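Local coordinates for protein cruciferin (Brassica napus, PDB 3KGL) that probably serves as a seed storage protein of the 11S globulin family, holding a nutrient reserve for the germinating plant, at residues 69-74 against 172-177; 87-92 against 259-264; 216-221 against 242-247; 223-228 against 238-243; 408-413 against 446-451. One frame throughout, in Å; residues are numbered along the deposited sequence.

Contact 1: residues 69-74 against 172-177; sequences VAKGEG and PLVIVS
Val69 and Ile175 stand side by side on one face of an antiparallel sheet, pointing the same way, and Lys71 and Val174 do the same on the other face. On the first face, the CG1 methyl of Val69 lies alongside Ile175 CG1 at 3.8 Å, a plain apolar touch that suits beta-branched residues in a buried strand. On the second, the aliphatic foot of Lys71 runs along the valine: Lys71 CG is 3.8 Å from Val174 CB. Beyond CG the lysine chain bends and leads its ammonium away, so that only methylenes meet the hydrophobic neighbour. Val174 has CG1 anti to the backbone N (chi1 169°), which turns that methyl to Ala70 CB at 4.0 Å and leaves CG2 for Lys71.

One valine thus faces two residues, and this is a classic beta bulge. Val174 O takes a hydrogen bond from Ala70 N at 2.8 Å, nearly straight at 161°, and a weak one from Lys71 N at 3.5 Å; Val174 N donates back to Lys71 O. Beyond the bulge the chain turns at Gly72, where phi is 114° and a side chain would collide with Leu173 and with the preceding carbonyl. Leu173 fills the bend, its CD1 3.6 Å from Glu73 N.

In this N-terminal cupin barrel, strand 173-180 is flanked by strand 43-50 on its other edge, with Leu173 and Ile175 both on Ile50, while strand 141-150 supplies Ile149 against Val69, and strand 346-352 of the second cupin domain brings Thr351 to Ala70 and Tyr349 to Val176.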
# COMPACT_ATOMS: atom_id res chain seq x y z
N VAL A 69 0.08 22.34 -17.17
CA VAL A 69 -0.59 23.36 -17.95
C VAL A 69 -0.10 23.21 -19.38
O VAL A 69 1.09 23.40 -19.65
CB VAL A 69 -0.30 24.78 -17.43
CG1 VAL A 69 -1.00 25.03 -16.10
CG2 VAL A 69 1.17 24.95 -17.26
N ALA A 70 -1.00 22.85 -20.28
CA ALA A 70 -0.61 22.46 -21.63
C ALA A 70 -0.71 23.63 -22.59
O ALA A 70 0.15 23.79 -23.46
CB ALA A 70 -1.46 21.32 -22.12
N LYS A 71 -1.76 24.42 -22.42
CA LYS A 71 -1.98 25.62 -23.21
C LYS A 71 -2.47 26.72 -22.30
O LYS A 71 -3.42 26.53 -21.54
CB LYS A 71 -3.04 25.39 -24.31
CG LYS A 71 -3.08 23.99 -24.93
CD LYS A 71 -3.75 23.97 -26.32
CE LYS A 71 -2.74 24.30 -27.41
NZ LYS A 71 -1.38 23.70 -27.16
N GLY A 72 -1.84 27.88 -22.36
CA GLY A 72 -2.45 29.04 -21.76
C GLY A 72 -1.68 29.58 -20.58
O GLY A 72 -0.52 29.25 -20.38
N GLU A 73 -2.37 30.41 -19.80
CA GLU A 73 -1.74 31.15 -18.72
C GLU A 73 -2.86 31.55 -17.77
O GLU A 73 -4.00 31.72 -18.20
CB GLU A 73 -1.05 32.39 -19.30
CG GLU A 73 0.22 32.83 -18.58
CD GLU A 73 1.14 33.68 -19.47
OE1 GLU A 73 2.03 34.39 -18.93
OE2 GLU A 73 0.98 33.64 -20.71
N GLY A 74 -2.55 31.68 -16.49
CA GLY A 74 -3.55 32.11 -15.53
C GLY A 74 -3.12 32.14 -14.07
O GLY A 74 -1.94 32.19 -13.76
N PRO A 172 -7.62 30.21 -24.44
CA PRO A 172 -8.05 29.22 -23.45
C PRO A 172 -6.90 28.67 -22.62
O PRO A 172 -5.81 28.40 -23.13
CB PRO A 172 -8.66 28.11 -24.32
CG PRO A 172 -9.00 28.76 -25.61
CD PRO A 172 -7.96 29.81 -25.81
N LEU A 173 -7.16 28.50 -21.33
CA LEU A 173 -6.20 27.89 -20.42
C LEU A 173 -6.51 26.41 -20.29
O LEU A 173 -7.63 26.03 -19.93
CB LEU A 173 -6.29 28.56 -19.05
CG LEU A 173 -5.63 27.83 -17.89
CD1 LEU A 173 -4.11 27.87 -18.01
CD2 LEU A 173 -6.09 28.47 -16.61
N VAL A 174 -5.52 25.56 -20.58
CA VAL A 174 -5.74 24.12 -20.57
C VAL A 174 -4.87 23.47 -19.52
O VAL A 174 -3.65 23.40 -19.68
CB VAL A 174 -5.45 23.48 -21.94
CG1 VAL A 174 -5.44 21.99 -21.81
CG2 VAL A 174 -6.48 23.89 -22.96
N ILE A 175 -5.48 22.99 -18.45
CA ILE A 175 -4.75 22.18 -17.50
C ILE A 175 -5.11 20.71 -17.74
O ILE A 175 -6.26 20.37 -18.02
CB ILE A 175 -5.00 22.59 -16.00
CG1 ILE A 175 -4.65 24.05 -15.75
CG2 ILE A 175 -4.13 21.75 -15.08
CD1 ILE A 175 -5.84 24.97 -15.68
N VAL A 176 -4.09 19.85 -17.64
CA VAL A 176 -4.23 18.41 -17.76
C VAL A 176 -3.73 17.76 -16.46
O VAL A 176 -2.72 18.20 -15.90
CB VAL A 176 -3.46 17.95 -19.01
CG1 VAL A 176 -2.51 16.81 -18.70
CG2 VAL A 176 -4.44 17.60 -20.12
N SER A 177 -4.45 16.75 -15.95
CA SER A 177 -4.22 16.22 -14.60
C SER A 177 -4.29 14.69 -14.51
O SER A 177 -5.20 14.08 -15.05
CB SER A 177 -5.26 16.77 -13.60
OG SER A 177 -5.10 18.15 -13.34

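Contact 2: residues 87-92 against 259-264; sequences FQDSSV and FSVIRP
Arg263 lays the base of its side chain against Ser90: its CB is 3.4 Å from Ser90 OG. The chain has CG anti to its own carbonyl carbon (chi1 -54°) and bends again at the next two torsions, keeping NE 3.8 Å from Ser90 CB. A serine suits the spot because its short side chain lets the long methylene run pass close by.

Deeper in, the carboxylate of Asp89 is turned to the backbone round Ser260, the centre of an inverse gamma turn. Asp89 OD1 lies 3.1 Å from Ser260 O, but both are acceptors, and the closest approaches to Val261 are doubtful in this model; a hydrogen bond between His143 NE2 and Asp89 OD1 is what holds the acid, although Glu424 OE1 of the second subunit, a like charge, lies close. Ile262 sets its CG2 methyl at the edge of the Phe87 ring, near the ring plane, though the modelled distance is doubtful.

The 259-264 loop, which follows strand 252-254, packs against the end of strand 87-89 of the N-terminal cupin barrel; that strand pairs with strand 141-150, whose Val146 touches Val261 and Ile262, and Val261 also packs on Pro422 of the second subunit.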
# COMPACT_ATOMS: atom_id res chain seq x y z
N PHE A 87 -0.70 36.39 0.72
CA PHE A 87 -1.09 37.55 -0.08
C PHE A 87 -2.14 38.45 0.58
O PHE A 87 -2.79 38.05 1.56
CB PHE A 87 -1.55 37.12 -1.48
CG PHE A 87 -0.41 36.92 -2.45
CD1 PHE A 87 -0.20 37.82 -3.48
CD2 PHE A 87 0.46 35.85 -2.32
CE1 PHE A 87 0.86 37.65 -4.38
CE2 PHE A 87 1.51 35.67 -3.21
CZ PHE A 87 1.71 36.58 -4.24
N GLN A 88 -2.27 39.65 0.03
CA GLN A 88 -3.17 40.68 0.56
C GLN A 88 -3.83 41.45 -0.61
O GLN A 88 -3.18 41.72 -1.62
CB GLN A 88 -2.39 41.63 1.49
CG GLN A 88 -3.16 42.82 2.03
CD GLN A 88 -2.88 44.12 1.27
OE1 GLN A 88 -3.37 45.19 1.63
NE2 GLN A 88 -2.07 44.02 0.22
N ASP A 89 -5.11 41.78 -0.46
CA ASP A 89 -5.89 42.40 -1.53
C ASP A 89 -6.39 43.82 -1.24
O ASP A 89 -7.21 44.02 -0.35
CB ASP A 89 -7.09 41.53 -1.89
CG ASP A 89 -6.84 40.67 -3.09
OD1 ASP A 89 -7.66 39.74 -3.34
OD2 ASP A 89 -5.84 40.91 -3.78
N SER A 90 -5.92 44.79 -2.02
CA SER A 90 -6.44 46.14 -1.91
C SER A 90 -7.96 46.11 -2.03
O SER A 90 -8.51 45.42 -2.88
CB SER A 90 -5.86 47.05 -3.00
OG SER A 90 -4.48 47.32 -2.79
N SER A 91 -8.63 46.85 -1.15
CA SER A 91 -10.05 47.09 -1.30
C SER A 91 -10.22 48.33 -2.18
O SER A 91 -9.64 49.38 -1.90
CB SER A 91 -10.74 47.28 0.06
OG SER A 91 -10.15 48.34 0.81
N VAL A 92 -10.99 48.19 -3.25
CA VAL A 92 -11.14 49.25 -4.24
C VAL A 92 -11.50 50.62 -3.63
O VAL A 92 -10.61 51.45 -3.45
CB VAL A 92 -12.15 48.83 -5.34
CG1 VAL A 92 -11.54 47.72 -6.21
CG2 VAL A 92 -13.46 48.36 -4.73
N PHE A 259 -11.95 40.87 -10.46
CA PHE A 259 -11.17 39.78 -9.88
C PHE A 259 -9.77 40.26 -9.47
O PHE A 259 -8.77 39.61 -9.76
CB PHE A 259 -11.08 38.61 -10.87
CG PHE A 259 -10.83 37.26 -10.23
CD1 PHE A 259 -11.87 36.54 -9.67
CD2 PHE A 259 -9.57 36.70 -10.23
CE1 PHE A 259 -11.65 35.31 -9.10
CE2 PHE A 259 -9.34 35.47 -9.66
CZ PHE A 259 -10.38 34.78 -9.09
N SER A 260 -9.72 41.41 -8.80
CA SER A 260 -8.49 41.94 -8.22
C SER A 260 -8.03 41.08 -7.04
O SER A 260 -8.34 41.38 -5.88
CB SER A 260 -8.70 43.40 -7.79
OG SER A 260 -10.07 43.65 -7.45
N VAL A 261 -7.28 40.01 -7.36
CA VAL A 261 -6.88 38.98 -6.39
C VAL A 261 -5.41 39.08 -5.94
O VAL A 261 -5.01 38.46 -4.95
CB VAL A 261 -7.13 37.56 -6.96
CG1 VAL A 261 -6.51 36.51 -6.08
CG2 VAL A 261 -8.62 37.32 -7.12
N ILE A 262 -4.61 39.84 -6.69
CA ILE A 262 -3.30 40.30 -6.24
C ILE A 262 -3.14 41.75 -6.69
O ILE A 262 -3.12 42.01 -7.89
CB ILE A 262 -2.13 39.52 -6.87
CG1 ILE A 262 -2.48 38.04 -7.07
CG2 ILE A 262 -0.86 39.75 -6.06
CD1 ILE A 262 -1.54 37.32 -8.04
N ARG A 263 -3.03 42.68 -5.75
CA ARG A 263 -3.02 44.09 -6.15
C ARG A 263 -1.61 44.65 -6.42
O ARG A 263 -1.21 44.77 -7.58
CB ARG A 263 -3.84 44.93 -5.17
CG ARG A 263 -5.25 44.41 -4.99
CD ARG A 263 -6.05 44.49 -6.29
NE ARG A 263 -6.52 45.84 -6.55
CZ ARG A 263 -6.00 46.65 -7.47
NH1 ARG A 263 -4.99 46.23 -8.22
NH2 ARG A 263 -6.48 47.88 -7.64
N PRO A 264 -0.86 45.02 -5.37
CA PRO A 264 0.55 45.24 -5.66
C PRO A 264 1.42 44.21 -4.95
O PRO A 264 1.37 44.13 -3.72
CB PRO A 264 0.82 46.63 -5.05
CG PRO A 264 -0.49 47.05 -4.35
CD PRO A 264 -1.26 45.77 -4.17

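Contact 3: residues 216-221 against 242-247; sequences QKNILN and LQNQQD
Gln243 runs its whole side chain along Leu220 and Asn221, where the loop with an Asx motif at Asn218 meets the end of helix 236-242, just before a type II beta turn from Asn244 to Asp247. Its CB rests 3.8 Å from Asn221 CA. CG, set anti to the carbonyl carbon (chi1 -55°), comes to 3.7 Å from Leu220 O, and CD stays alongside the same oxygen at 4.0 Å. At the tip, NE2 gives Leu220 O a hydrogen bond of 3.3 Å. That bond is almost straight, 170° at the hydrogen, and lies in the glutamine's amide plane, though the donor is tilted from the plane of the carbonyl. Glutamine suits the place because it has both the length to follow the backbone and an N-H to spend at the end. With a leucine in its place, Leu220 O would probably lose this donor, and the end of helix 236-242 its polar tie to the 220-221 backbone.

The Asx motif shapes the other side. Asn218 OD1 accepts from Asn221 N at 2.7 Å, which fixes the amide; its ND2 is hydrogen-bonded to Ala198 O and reaches Leu242 O only weakly, at 3.4 Å. Leu220 adds an apolar touch on Leu242, and its side chain also packs against Tyr430 of the second subunit. Asn244 ND2 carries on outward, bonding to Gly429 O of that subunit.

One water completes the join, accepting from Asn218 N and donating to Gln243 O, each at 2.9 Å.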
# COMPACT_ATOMS: atom_id res chain seq x y z
N GLN A 216 -24.89 16.53 -8.86
CA GLN A 216 -23.83 16.59 -7.88
C GLN A 216 -23.73 17.99 -7.39
O GLN A 216 -23.32 18.90 -8.11
CB GLN A 216 -22.49 16.16 -8.47
CG GLN A 216 -21.43 15.91 -7.42
CD GLN A 216 -20.08 15.71 -8.03
OE1 GLN A 216 -19.82 16.17 -9.13
NE2 GLN A 216 -19.21 15.01 -7.32
N LYS A 217 -24.09 18.15 -6.12
CA LYS A 217 -24.05 19.44 -5.46
C LYS A 217 -22.71 19.63 -4.74
O LYS A 217 -21.96 18.68 -4.56
CB LYS A 217 -25.22 19.51 -4.50
CG LYS A 217 -26.46 18.74 -4.98
CD LYS A 217 -26.25 17.24 -4.80
CE LYS A 217 -27.53 16.46 -4.99
NZ LYS A 217 -28.17 16.78 -6.29
N ASN A 218 -22.41 20.87 -4.37
CA ASN A 218 -21.24 21.14 -3.54
C ASN A 218 -21.42 20.58 -2.15
O ASN A 218 -22.50 20.12 -1.77
CB ASN A 218 -20.94 22.64 -3.46
CG ASN A 218 -22.05 23.43 -2.78
OD1 ASN A 218 -22.56 23.03 -1.74
ND2 ASN A 218 -22.43 24.56 -3.39
N ILE A 219 -20.34 20.61 -1.37
CA ILE A 219 -20.35 20.06 -0.03
C ILE A 219 -21.37 20.75 0.85
O ILE A 219 -22.14 20.08 1.55
CB ILE A 219 -18.98 20.17 0.61
CG1 ILE A 219 -18.02 19.18 -0.04
CG2 ILE A 219 -19.06 19.91 2.08
CD1 ILE A 219 -16.61 19.40 0.38
N LEU A 220 -21.39 22.08 0.80
CA LEU A 220 -22.34 22.90 1.57
C LEU A 220 -23.81 22.51 1.38
O LEU A 220 -24.59 22.59 2.32
CB LEU A 220 -22.15 24.38 1.27
CG LEU A 220 -21.00 25.10 1.99
CD1 LEU A 220 -20.05 24.13 2.68
CD2 LEU A 220 -20.23 26.02 1.05
N ASN A 221 -24.18 22.08 0.18
CA ASN A 221 -25.55 21.65 -0.08
C ASN A 221 -26.05 20.53 0.83
O ASN A 221 -27.25 20.32 0.99
CB ASN A 221 -25.70 21.22 -1.54
CG ASN A 221 -27.11 20.75 -1.87
OD1 ASN A 221 -27.36 19.54 -1.99
ND2 ASN A 221 -28.04 21.70 -2.00
N LEU A 242 -25.38 29.77 -0.24
CA LEU A 242 -24.11 29.07 -0.29
C LEU A 242 -24.27 27.71 -0.92
O LEU A 242 -23.36 27.23 -1.58
CB LEU A 242 -23.55 28.92 1.12
CG LEU A 242 -23.18 30.26 1.74
CD1 LEU A 242 -22.36 30.03 3.00
CD2 LEU A 242 -22.40 31.08 0.73
N GLN A 243 -25.43 27.09 -0.73
CA GLN A 243 -25.68 25.75 -1.23
C GLN A 243 -25.89 25.61 -2.74
O GLN A 243 -26.23 24.53 -3.24
CB GLN A 243 -26.89 25.18 -0.51
CG GLN A 243 -26.81 25.20 0.99
CD GLN A 243 -28.01 24.52 1.60
OE1 GLN A 243 -29.14 24.99 1.48
NE2 GLN A 243 -27.77 23.38 2.23
N ASN A 244 -25.69 26.71 -3.47
CA ASN A 244 -25.94 26.76 -4.90
C ASN A 244 -26.93 25.71 -5.40
O ASN A 244 -26.66 25.00 -6.38
CB ASN A 244 -24.64 26.62 -5.65
CG ASN A 244 -23.94 27.93 -5.83
OD1 ASN A 244 -24.58 28.99 -5.88
ND2 ASN A 244 -22.62 27.86 -5.95
N GLN A 245 -28.08 25.61 -4.76
CA GLN A 245 -29.07 24.64 -5.22
C GLN A 245 -29.66 25.08 -6.54
O GLN A 245 -30.14 26.21 -6.67
CB GLN A 245 -30.16 24.40 -4.18
CG GLN A 245 -30.50 25.62 -3.33
CD GLN A 245 -31.23 25.25 -2.06
OE1 GLN A 245 -31.75 26.11 -1.35
NE2 GLN A 245 -31.27 23.95 -1.76
N GLN A 246 -29.59 24.19 -7.52
CA GLN A 246 -30.20 24.42 -8.83
C GLN A 246 -29.34 25.30 -9.76
O GLN A 246 -29.70 25.50 -10.91
CB GLN A 246 -31.63 25.00 -8.70
CG GLN A 246 -32.46 24.57 -7.46
CD GLN A 246 -32.46 23.06 -7.20
OE1 GLN A 246 -32.24 22.25 -8.11
NE2 GLN A 246 -32.72 22.68 -5.95
N ASP A 247 -28.22 25.81 -9.26
CA ASP A 247 -27.30 26.59 -10.08
C ASP A 247 -26.81 25.74 -11.27
O ASP A 247 -26.24 24.66 -11.09
CB ASP A 247 -26.11 27.07 -9.23
CG ASP A 247 -25.10 27.88 -10.03
OD1 ASP A 247 -25.35 28.15 -11.23
OD2 ASP A 247 -24.05 28.25 -9.46
O HOH W 1 -24.67 22.61 -4.68

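Contact 4: residues 223-228 against 238-243; sequences FTPEVL and TAQQLQ
Gln243 N donates to Gln240 O at 3.0 Å, a backbone bond that sets the helix end from which both glutamines meet Pro225. Gln243 reaches from the end of helix 236-242 to the first turn of helix 225-232, between Pro225 and Leu228. Its chain, extended beyond CG (chi2 -175°), crosses the Pro225 ring at about a right angle and sets OE1 3.5 Å from Pro225 CG. On another side Leu228 reaches over with CD2 4.0 Å from Gln243 CG. Cut back to an alanine here, the side chain would be likely to leave a gap beside Pro225 and Leu228.

At the closest approach of the two backbones the residue is small. Ala239 points its single methyl at the facing helix, 3.3 Å from Pro225 O and 4.0 Å from Leu228 CB; the CA atoms of Pro225 and Ala239 are 5.3 Å apart. Gln240 brings only its aliphatic CG to Pro225 CG, at 4.1 Å.

Proline is at home in the first turn of a helix, where its missing N-H costs nothing, and Thr224 before it holds the N-cap position. Thr224 N is hydrogen-bonded to Gln358 OE1 of the second subunit, and Leu242 packs on Tyr430 of that subunit. The arrangement is a pair of short helices joined by a tight turn, packed through Pro225, Leu228, Ala239 and the aliphatic parts of Gln240 and Gln243, and meeting a neighbouring subunit, probably as in other 11S globulins.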
# COMPACT_ATOMS: atom_id res chain seq x y z
N PHE A 223 -25.58 20.06 4.05
CA PHE A 223 -25.92 20.42 5.41
C PHE A 223 -27.19 21.24 5.37
O PHE A 223 -27.45 21.97 4.42
CB PHE A 223 -24.81 21.26 6.04
CG PHE A 223 -23.51 20.52 6.22
CD1 PHE A 223 -23.35 19.60 7.23
CD2 PHE A 223 -22.43 20.80 5.40
CE1 PHE A 223 -22.15 18.95 7.41
CE2 PHE A 223 -21.23 20.15 5.58
CZ PHE A 223 -21.09 19.22 6.58
N THR A 224 -28.00 21.12 6.41
CA THR A 224 -29.17 21.97 6.51
C THR A 224 -28.73 23.42 6.59
O THR A 224 -27.71 23.73 7.20
CB THR A 224 -30.03 21.61 7.72
OG1 THR A 224 -29.24 21.71 8.92
CG2 THR A 224 -30.55 20.20 7.58
N PRO A 225 -29.48 24.30 5.95
CA PRO A 225 -29.16 25.73 5.96
C PRO A 225 -28.97 26.27 7.39
O PRO A 225 -28.20 27.21 7.59
CB PRO A 225 -30.38 26.36 5.30
CG PRO A 225 -30.94 25.29 4.44
CD PRO A 225 -30.68 24.01 5.15
N GLU A 226 -29.66 25.68 8.36
CA GLU A 226 -29.60 26.15 9.74
C GLU A 226 -28.25 25.90 10.40
O GLU A 226 -27.65 26.81 10.97
CB GLU A 226 -30.72 25.54 10.58
CG GLU A 226 -31.50 24.44 9.86
CD GLU A 226 -32.59 25.00 8.95
OE1 GLU A 226 -32.97 26.19 9.15
OE2 GLU A 226 -33.06 24.26 8.05
N VAL A 227 -27.77 24.66 10.34
CA VAL A 227 -26.48 24.31 10.92
C VAL A 227 -25.38 25.15 10.25
O VAL A 227 -24.44 25.62 10.90
CB VAL A 227 -26.21 22.77 10.84
CG1 VAL A 227 -26.38 22.27 9.42
CG2 VAL A 227 -24.82 22.41 11.33
N LEU A 228 -25.53 25.34 8.95
CA LEU A 228 -24.56 26.09 8.17
C LEU A 228 -24.52 27.51 8.68
O LEU A 228 -23.45 28.09 8.80
CB LEU A 228 -24.97 26.09 6.70
CG LEU A 228 -23.93 25.79 5.63
CD1 LEU A 228 -23.09 24.56 5.99
CD2 LEU A 228 -24.65 25.54 4.35
N THR A 238 -28.90 33.56 3.83
CA THR A 238 -27.61 33.61 3.14
C THR A 238 -26.97 32.22 3.08
O THR A 238 -26.27 31.89 2.12
CB THR A 238 -26.65 34.59 3.85
OG1 THR A 238 -27.34 35.81 4.11
CG2 THR A 238 -25.41 34.88 3.00
N ALA A 239 -27.22 31.40 4.10
CA ALA A 239 -26.67 30.05 4.13
C ALA A 239 -27.30 29.21 3.03
O ALA A 239 -26.61 28.38 2.43
CB ALA A 239 -26.88 29.39 5.50
N GLN A 240 -28.58 29.44 2.75
CA GLN A 240 -29.23 28.82 1.59
C GLN A 240 -28.46 29.10 0.31
O GLN A 240 -28.22 28.20 -0.49
CB GLN A 240 -30.67 29.33 1.42
CG GLN A 240 -31.75 28.42 2.00
CD GLN A 240 -32.88 29.21 2.65
OE1 GLN A 240 -32.90 30.44 2.63
NE2 GLN A 240 -33.83 28.50 3.24
N GLN A 241 -28.05 30.35 0.12
CA GLN A 241 -27.38 30.74 -1.11
C GLN A 241 -26.09 30.02 -1.33
O GLN A 241 -25.72 29.72 -2.46
CB GLN A 241 -27.13 32.24 -1.12
CG GLN A 241 -28.41 33.05 -1.10
CD GLN A 241 -28.22 34.38 -1.75
OE1 GLN A 241 -28.26 35.42 -1.10
NE2 GLN A 241 -27.98 34.36 -3.06
N LEU A 242 -25.38 29.77 -0.24
CA LEU A 242 -24.11 29.07 -0.29
C LEU A 242 -24.27 27.71 -0.92
O LEU A 242 -23.36 27.23 -1.58
CB LEU A 242 -23.55 28.92 1.12
CG LEU A 242 -23.18 30.26 1.74
CD1 LEU A 242 -22.36 30.03 3.00
CD2 LEU A 242 -22.40 31.08 0.73
N GLN A 243 -25.43 27.09 -0.73
CA GLN A 243 -25.68 25.75 -1.23
C GLN A 243 -25.89 25.61 -2.74
O GLN A 243 -26.23 24.53 -3.24
CB GLN A 243 -26.89 25.18 -0.51
CG GLN A 243 -26.81 25.20 0.99
CD GLN A 243 -28.01 24.52 1.60
OE1 GLN A 243 -29.14 24.99 1.48
NE2 GLN A 243 -27.77 23.38 2.23

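Contact 5: residues 408-413 against 446-451; sequences INTLAG and ETTLTH
The flat groups that meet at Thr410, Gly413, Glu446 and Thr447 are backbone peptides rather than rings, and two of their carbonyl oxygens do the touching. Thr410 CG2 rests against Thr447 O, 3.7 Å away, and Glu446 O lies 3.3 Å from Gly413 CA. The site belongs to the C-terminal cupin barrel, where strands 408-410 and 449-451 both pair with strand 334-341.

Threonine suits this place because its two branches go to different tasks. OG1 stands between the backbone N and the carbonyl carbon (chi1 57°) and hydrogen-bonds with Thr415 OG1, which leaves CG2 to face the other segment; the same methyl comes to 4.4 Å from Thr448 OG1. Gly413 is needed where the chain passes close under Glu446: with phi at 124° a side chain would run into Glu446 O and into the carbonyl before it.

Contact between the segments is slight, 133 Å² in all, so the segments are probably held in place largely through their neighbours. Glu446 is tied to Arg414 by backbone hydrogen bonding, and Thr448 likewise to Leu337 of strand 334-341, while Ala412 packs on Phe232 of the third subunit. The acid is turned outward to that same subunit: Glu446 OE2 forms a salt bridge with NZ of its Lys233.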
# COMPACT_ATOMS: atom_id res chain seq x y z
N ILE A 408 13.95 4.79 -15.76
CA ILE A 408 13.85 4.34 -17.15
C ILE A 408 15.02 3.41 -17.50
O ILE A 408 16.16 3.66 -17.12
CB ILE A 408 13.82 5.54 -18.13
CG1 ILE A 408 13.05 6.71 -17.53
CG2 ILE A 408 13.19 5.15 -19.46
CD1 ILE A 408 12.62 7.73 -18.56
N ASN A 409 14.72 2.32 -18.19
CA ASN A 409 15.73 1.39 -18.70
C ASN A 409 15.66 1.33 -20.22
O ASN A 409 14.61 1.07 -20.79
CB ASN A 409 15.51 -0.01 -18.12
CG ASN A 409 16.00 -0.12 -16.67
OD1 ASN A 409 16.77 0.73 -16.21
ND2 ASN A 409 15.56 -1.16 -15.96
N THR A 410 16.78 1.60 -20.89
CA THR A 410 16.79 1.61 -22.34
C THR A 410 17.13 0.22 -22.88
O THR A 410 17.79 -0.57 -22.20
CB THR A 410 17.78 2.68 -22.89
OG1 THR A 410 19.10 2.44 -22.39
CG2 THR A 410 17.36 4.06 -22.46
N LEU A 411 16.66 -0.11 -24.09
CA LEU A 411 17.05 -1.35 -24.74
C LEU A 411 18.18 -1.11 -25.72
O LEU A 411 18.91 -2.02 -26.05
CB LEU A 411 15.89 -1.99 -25.48
CG LEU A 411 14.71 -2.50 -24.66
CD1 LEU A 411 13.52 -2.69 -25.58
CD2 LEU A 411 15.05 -3.79 -23.95
N ALA A 412 18.31 0.13 -26.18
CA ALA A 412 19.37 0.47 -27.13
C ALA A 412 20.11 1.73 -26.73
O ALA A 412 19.49 2.71 -26.31
CB ALA A 412 18.80 0.61 -28.54
N GLY A 413 21.43 1.71 -26.85
CA GLY A 413 22.22 2.90 -26.62
C GLY A 413 23.31 2.74 -25.58
O GLY A 413 23.62 1.63 -25.17
N GLU A 446 24.34 7.21 -28.65
CA GLU A 446 23.40 8.10 -27.96
C GLU A 446 22.67 7.35 -26.84
O GLU A 446 22.48 6.13 -26.92
CB GLU A 446 22.40 8.75 -28.93
CG GLU A 446 21.92 7.86 -30.05
CD GLU A 446 22.57 8.20 -31.37
OE1 GLU A 446 22.81 9.40 -31.62
OE2 GLU A 446 22.84 7.26 -32.15
N THR A 447 22.26 8.09 -25.81
CA THR A 447 21.71 7.48 -24.61
C THR A 447 20.20 7.27 -24.68
O THR A 447 19.69 6.17 -24.41
CB THR A 447 22.04 8.34 -23.38
OG1 THR A 447 23.33 7.96 -22.88
CG2 THR A 447 21.00 8.17 -22.29
N THR A 448 19.51 8.34 -25.07
CA THR A 448 18.06 8.38 -25.05
C THR A 448 17.49 8.93 -26.37
O THR A 448 16.65 8.27 -27.00
CB THR A 448 17.58 9.22 -23.85
OG1 THR A 448 17.66 8.43 -22.65
CG2 THR A 448 16.15 9.67 -24.05
N LEU A 449 17.93 10.12 -26.77
CA LEU A 449 17.50 10.76 -28.02
C LEU A 449 18.41 10.42 -29.20
O LEU A 449 19.60 10.18 -29.02
CB LEU A 449 17.48 12.29 -27.87
CG LEU A 449 16.17 12.95 -27.44
CD1 LEU A 449 16.24 14.44 -27.74
CD2 LEU A 449 15.02 12.31 -28.17
N THR A 450 17.84 10.40 -30.40
CA THR A 450 18.64 10.21 -31.62
C THR A 450 17.90 10.65 -32.89
O THR A 450 16.69 10.87 -32.87
CB THR A 450 19.10 8.75 -31.74
OG1 THR A 450 19.93 8.61 -32.90
CG2 THR A 450 17.91 7.84 -31.86
N HIS A 451 18.63 10.78 -33.99
CA HIS A 451 18.01 11.08 -35.28
C HIS A 451 17.76 9.80 -36.07
O HIS A 451 18.49 8.83 -35.91
CB HIS A 451 18.88 12.04 -36.11
CG HIS A 451 18.12 12.77 -37.18
ND1 HIS A 451 17.47 13.96 -36.95
CD2 HIS A 451 17.90 12.46 -38.48
CE1 HIS A 451 16.89 14.36 -38.07
NE2 HIS A 451 17.13 13.47 -39.01

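How the contacts relate
Contacts 1 and 2 cross along the chain, and the long loop closed by contact 2 holds contacts 3 and 4; contact 5 follows after all of them. Strands 73-79 and 87-89 carry contacts 1 and 2 into the same sheet, their centres about 23 Å apart. Contacts 3 and 4 are immediate neighbours, about 9 Å between centres, sharing Leu242 and Gln243 at the end of helix 236-242. Contact 5 lies across the chain's centre, about 59 Å from contact 4 by centres, in the second cupin barrel. Contacts 2, 3 and 4 reach the second subunit and contact 5 the third, so opposite sides of the subunit meet different neighbours in the trimer.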